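PDB 6XEP: thiamine-monophosphate kinase from Stenotrophomonas maltophilia, which probably catalyses the ATP-dependent phosphorylation of thiamine monophosphate to thiamine diphosphate, the active form of vitamin B1, using magnesium. Local coordinates for residues L76-N79 against L80-A84; V224-L228 against L229-G233. All coordinates share one frame; numbering follows the deposited sequence. Where two conformers were deposited one is given.

Contact 1: L76-N79 against L80-A84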
ATOM      1  N   LEU A  76     -10.115  -0.354  -6.356  1.00 13.94           N
ATOM      2  CA  LEU A  76     -10.608   0.244  -5.118  1.00 13.03           C
ATOM      3  C   LEU A  76     -11.746  -0.576  -4.507  1.00 12.30           C
ATOM      4  O   LEU A  76     -11.838  -0.690  -3.281  1.00 13.17           O
ATOM      5  CB  LEU A  76     -11.067   1.676  -5.378  1.00 13.27           C
ATOM      6  CG  LEU A  76     -11.682   2.441  -4.208  1.00 15.33           C
ATOM      7  CD1 LEU A  76     -10.685   2.570  -3.036  1.00 12.01           C
ATOM      8  CD2 LEU A  76     -12.125   3.822  -4.697  1.00 15.89           C
ATOM      9  N   ALA A  77     -12.631  -1.133  -5.337  1.00 10.97           N
ATOM     10  CA  ALA A  77     -13.782  -1.863  -4.816  1.00 12.64           C
ATOM     11  C   ALA A  77     -13.365  -3.029  -3.921  1.00 12.85           C
ATOM     12  O   ALA A  77     -14.037  -3.321  -2.926  1.00 13.79           O
ATOM     13  CB  ALA A  77     -14.647  -2.373  -5.970  1.00 10.32           C
ATOM     14  N   VAL A  78     -12.283  -3.725  -4.273  1.00 13.20           N
ATOM     15  CA  VAL A  78     -11.817  -4.836  -3.440  1.00 15.77           C
ATOM     16  C   VAL A  78     -11.524  -4.351  -2.023  1.00 13.75           C
ATOM     17  O   VAL A  78     -11.923  -4.973  -1.033  1.00 14.34           O
ATOM     18  CB  VAL A  78     -10.584  -5.502  -4.076  1.00 16.15           C
ATOM     19  CG1 VAL A  78     -10.075  -6.595  -3.158  1.00 17.50           C
ATOM     20  CG2 VAL A  78     -10.962  -6.074  -5.425  1.00 15.57           C
ATOM     21  N   ASN A  79     -10.828  -3.222  -1.907  1.00 13.65           N
ATOM     22  CA  ASN A  79     -10.459  -2.705  -0.592  1.00 14.35           C
ATOM     23  C   ASN A  79     -11.667  -2.194   0.172  1.00 17.33           C
ATOM     24  O   ASN A  79     -11.763  -2.368   1.396  1.00 14.17           O
ATOM     25  CB  ASN A  79      -9.436  -1.590  -0.760  1.00 13.32           C
ATOM     26  CG  ASN A  79      -8.090  -2.116  -1.128  1.00 21.86           C
ATOM     27  OD1 ASN A  79      -7.797  -2.347  -2.302  1.00 24.09           O
ATOM     28  ND2 ASN A  79      -7.257  -2.351  -0.124  1.00 24.39           N
ATOM     29  N   LEU A  80     -12.574  -1.507  -0.522  1.00 12.23           N
ATOM     30  CA  LEU A  80     -13.764  -1.012   0.143  1.00 12.02           C
ATOM     31  C   LEU A  80     -14.631  -2.161   0.633  1.00 13.88           C
ATOM     32  O   LEU A  80     -15.276  -2.047   1.677  1.00 14.57           O
ATOM     33  CB  LEU A  80     -14.551  -0.111  -0.800  1.00 13.24           C
ATOM     34  CG  LEU A  80     -13.908   1.235  -1.114  1.00 13.96           C
ATOM     35  CD1 LEU A  80     -14.778   2.031  -2.097  1.00 14.87           C
ATOM     36  CD2 LEU A  80     -13.670   2.033   0.186  1.00 15.57           C
ATOM     37  N   SER A  81     -14.672  -3.259  -0.120  1.00 15.35           N
ATOM     38  CA  SER A  81     -15.433  -4.418   0.324  1.00 11.31           C
ATOM     39  C   SER A  81     -14.823  -5.013   1.596  1.00 15.53           C
ATOM     40  O   SER A  81     -15.552  -5.456   2.494  1.00 16.79           O
ATOM     41  CB  SER A  81     -15.491  -5.454  -0.792  1.00 13.02           C
ATOM     42  OG  SER A  81     -16.224  -6.579  -0.352  1.00 16.77           O
ATOM     43  N   ASP A  82     -13.485  -5.029   1.678  1.00 13.83           N
ATOM     44  CA  ASP A  82     -12.795  -5.464   2.893  0.53 17.02           C
ATOM     45  C   ASP A  82     -13.185  -4.580   4.074  1.00 15.83           C
ATOM     46  O   ASP A  82     -13.476  -5.067   5.173  1.00 15.77           O
ATOM     47  CB  ASP A  82     -11.274  -5.396   2.702  0.53 18.37           C
ATOM     48  CG  ASP A  82     -10.738  -6.336   1.628  0.53 21.92           C
ATOM     49  OD1 ASP A  82     -11.452  -7.244   1.163  0.53 22.12           O
ATOM     50  OD2 ASP A  82      -9.555  -6.149   1.254  0.53 24.07           O
ATOM     51  N   LEU A  83     -13.164  -3.257   3.862  1.00 14.46           N
ATOM     52  CA  LEU A  83     -13.534  -2.332   4.929  1.00 12.22           C
ATOM     53  C   LEU A  83     -14.995  -2.499   5.311  1.00 13.08           C
ATOM     54  O   LEU A  83     -15.345  -2.390   6.487  1.00 14.43           O
ATOM     55  CB  LEU A  83     -13.275  -0.886   4.502  1.00 15.03           C
ATOM     56  CG  LEU A  83     -11.800  -0.493   4.413  1.00 16.35           C
ATOM     57  CD1 LEU A  83     -11.679   0.962   4.020  1.00 19.17           C
ATOM     58  CD2 LEU A  83     -11.109  -0.748   5.749  1.00 15.42           C
ATOM     59  N   ALA A  84     -15.860  -2.754   4.328  1.00 12.93           N
ATOM     60  CA  ALA A  84     -17.286  -2.920   4.615  1.00 15.50           C
ATOM     61  C   ALA A  84     -17.534  -4.066   5.580  1.00 17.77           C
ATOM     62  O   ALA A  84     -18.352  -3.955   6.508  1.00 15.94           O
ATOM     63  CB  ALA A  84     -18.051  -3.163   3.314  1.00 15.98           C
TER
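L76 and L80 meet one turn apart on helix 68-85, a local contact within a buried stretch of that helix in the PurM-like N-terminal domain. Four i to i+4 backbone bonds run through it. The straightest links L80 N to L76 O at 3.0 Å, with an N-H...O angle of 166°. The same pattern joins S81 to A77, D82 to V78 and L83 to N79. On one flank the two leucine side chains cross at an angle. CG of L76 lies 3.8 Å from CD1 of L80. L76 reaches this place because its CG is anti to the backbone N (chi1 177°). Both leucines also pack on helix 104-120.

The polar side chains leave the helix in different directions. N79 turns its amide to strand 48-57, where ND2 bonds to T52 OG1. In the conformer given, the carboxylate of D82 folds back beside the preceding turn, and OD1 stands 3.2 Å from V78 O. Both are acceptors, so this is proximity and not a bond. S81 takes a different course: OG hydrogen-bonds D223 OD2.

D82 is a predicted magnesium ligand, as are T52, D54 and D223. In this conformer D82 OD2 lies close to D54 OD1, and D82 OD1 to D223 OD2. A cluster of acidic oxygens is consistent with the predicted magnesium site. The helix thus joins an apolar flank to probable metal-binding residues.

Contact 2: V224-L228 against L229-G233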
ATOM      1  N   VAL A 224     -17.732 -11.637   0.795  1.00 13.34           N
ATOM      2  CA  VAL A 224     -17.731 -12.814  -0.061  1.00 11.82           C
ATOM      3  C   VAL A 224     -16.933 -12.449  -1.304  1.00 14.70           C
ATOM      4  O   VAL A 224     -17.428 -11.756  -2.197  1.00 12.95           O
ATOM      5  CB  VAL A 224     -19.145 -13.271  -0.420  1.00 14.11           C
ATOM      6  CG1 VAL A 224     -19.063 -14.584  -1.217  1.00 16.86           C
ATOM      7  CG2 VAL A 224     -19.958 -13.460   0.847  1.00 14.10           C
ATOM      8  N   SER A 225     -15.686 -12.896  -1.348  1.00 13.71           N
ATOM      9  CA  SER A 225     -14.843 -12.662  -2.518  0.86 16.26           C
ATOM     10  C   SER A 225     -14.177 -13.916  -3.029  1.00 18.20           C
ATOM     11  O   SER A 225     -13.759 -13.928  -4.188  1.00 16.72           O
ATOM     12  CB  SER A 225     -13.758 -11.622  -2.212  0.86 19.59           C
ATOM     13  OG  SER A 225     -12.928 -12.071  -1.168  0.86 20.25           O
ATOM     14  N   ASP A 226     -14.077 -14.972  -2.205  1.00 14.59           N
ATOM     15  CA  ASP A 226     -13.574 -16.272  -2.635  1.00 14.51           C
ATOM     16  C   ASP A 226     -14.687 -17.306  -2.771  1.00 18.07           C
ATOM     17  O   ASP A 226     -14.415 -18.516  -2.774  1.00 19.66           O
ATOM     18  CB  ASP A 226     -12.525 -16.792  -1.657  1.00 15.43           C
ATOM     19  CG  ASP A 226     -11.262 -15.967  -1.670  1.00 28.58           C
ATOM     20  OD1 ASP A 226     -10.839 -15.545  -2.764  1.00 29.45           O
ATOM     21  OD2 ASP A 226     -10.691 -15.748  -0.584  1.00 30.36           O
ATOM     22  N   GLY A 227     -15.922 -16.854  -2.844  1.00 13.37           N
ATOM     23  CA  GLY A 227     -17.091 -17.703  -2.913  1.00 17.07           C
ATOM     24  C   GLY A 227     -17.729 -17.862  -1.553  1.00 15.50           C
ATOM     25  O   GLY A 227     -17.052 -17.884  -0.520  1.00 15.19           O
ATOM     26  N   LEU A 228     -19.058 -17.992  -1.554  1.00 14.81           N
ATOM     27  CA  LEU A 228     -19.815 -18.059  -0.306  1.00 15.65           C
ATOM     28  C   LEU A 228     -19.266 -19.133   0.631  1.00 12.32           C
ATOM     29  O   LEU A 228     -19.064 -18.880   1.817  1.00 13.90           O
ATOM     30  CB  LEU A 228     -21.293 -18.327  -0.604  1.00 13.08           C
ATOM     31  CG  LEU A 228     -22.167 -18.529   0.640  1.00 15.78           C
ATOM     32  CD1 LEU A 228     -22.258 -17.234   1.448  1.00 17.73           C
ATOM     33  CD2 LEU A 228     -23.540 -19.045   0.260  1.00 19.72           C
ATOM     34  N   LEU A 229     -19.014 -20.338   0.113  1.00 11.71           N
ATOM     35  CA  LEU A 229     -18.611 -21.436   0.990  1.00 16.31           C
ATOM     36  C   LEU A 229     -17.276 -21.155   1.670  1.00 17.46           C
ATOM     37  O   LEU A 229     -17.108 -21.426   2.865  1.00 14.62           O
ATOM     38  CB  LEU A 229     -18.550 -22.749   0.200  1.00 16.13           C
ATOM     39  CG  LEU A 229     -19.915 -23.170  -0.362  1.00 19.68           C
ATOM     40  CD1 LEU A 229     -19.799 -24.551  -0.981  1.00 21.05           C
ATOM     41  CD2 LEU A 229     -21.003 -23.156   0.707  1.00 18.03           C
ATOM     42  N   ALA A 230     -16.314 -20.612   0.930  1.00 13.45           N
ATOM     43  CA  ALA A 230     -15.009 -20.320   1.510  1.00 16.06           C
ATOM     44  C   ALA A 230     -15.122 -19.239   2.575  1.00 14.81           C
ATOM     45  O   ALA A 230     -14.595 -19.390   3.682  1.00 15.47           O
ATOM     46  CB  ALA A 230     -14.031 -19.890   0.409  1.00 18.72           C
ATOM     47  N   ASP A 231     -15.853 -18.163   2.273  1.00 14.77           N
ATOM     48  CA  ASP A 231     -15.908 -17.022   3.179  1.00 14.12           C
ATOM     49  C   ASP A 231     -16.830 -17.283   4.366  1.00 14.28           C
ATOM     50  O   ASP A 231     -16.479 -16.960   5.510  1.00 15.40           O
ATOM     51  CB  ASP A 231     -16.310 -15.770   2.394  1.00 16.52           C
ATOM     52  CG  ASP A 231     -15.169 -15.266   1.513  1.00 21.31           C
ATOM     53  OD1 ASP A 231     -14.072 -15.017   2.059  1.00 21.20           O
ATOM     54  OD2 ASP A 231     -15.342 -15.183   0.287  1.00 18.76           O
ATOM     55  N   LEU A 232     -17.988 -17.899   4.141  1.00 13.59           N
ATOM     56  CA  LEU A 232     -18.780 -18.333   5.288  1.00 13.53           C
ATOM     57  C   LEU A 232     -18.004 -19.335   6.128  1.00 15.98           C
ATOM     58  O   LEU A 232     -18.146 -19.365   7.356  1.00 13.89           O
ATOM     59  CB  LEU A 232     -20.090 -18.951   4.808  1.00 16.94           C
ATOM     60  CG  LEU A 232     -21.087 -19.419   5.842  1.00 17.80           C
ATOM     61  CD1 LEU A 232     -21.356 -18.300   6.826  1.00 16.38           C
ATOM     62  CD2 LEU A 232     -22.353 -19.826   5.091  1.00 16.46           C
ATOM     63  N   GLY A 233     -17.164 -20.135   5.477  1.00 14.35           N
ATOM     64  CA  GLY A 233     -16.250 -21.019   6.188  1.00 15.73           C
ATOM     65  C   GLY A 233     -15.400 -20.324   7.224  1.00 16.42           C
ATOM     66  O   GLY A 233     -15.118 -20.887   8.282  1.00 14.68           O
TER
HETATM   67  O   HOH W   1     -16.215 -20.838  -2.050  1.00 19.27           O
HETATM   68  O   HOH W   2     -11.453 -15.944   1.734  1.00 35.33           O
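OD2 of D231 is gripped by two backbone amides, S225 N and D226 N, each at 2.8 Å. The motif is a strand-loop-helix turn in the PurM-like C-terminal domain, leading from strand 220-224 into helix 228-239. D226 N approaches the syn lone pair of OD2, with an N-H...O angle of 157°. S225 N comes from above the carboxylate plane, and its bond is more bent. CG of D231 is anti to its own carbonyl carbon (chi1 -73°), which swings the acid back across the turn. Two bonds on one oxygen should hold the loop in shape. That loop carries S225, a predicted ATP contact, and D226, a predicted magnesium ligand.

G227 is the N-cap. Its phi is positive, 98°, and a CB here would meet the carbonyl O of D226, which suits a glycine. Its O accepts D231 N at 3.1 Å. L232 N to L228 O, at 2.7 Å, continues the helix. L228 and L232 both pack on C279 of strand 277-282.

Two waters lie at the turn. One donates to D231 OD1 at 2.8 Å; its link to D226 is doubtful. Another accepts from A230 N at 3.0 Å and donates to D226 O.

From the N terminus the chain reaches contact 1 first, inside helix 68-85 of the N-terminal domain. Contact 2 comes much later, at the start of helix 228-239 in the C-terminal domain. The two are in series and neither nests nor crosses. Contact 1 closes successive helical turns; contact 2 closes the short loop after strand 220-224. Their centres are about 15 Å apart, and their nearest atoms about 5 Å, without touching. D223, near the end of strand 220-224, connects them: its OD2 hydrogen-bonds S81 OG, and the chain runs directly into 224-228. Contact 1 holds a predicted magnesium ligand, contact 2 another and a predicted ATP residue, consistent with one active site between the domains.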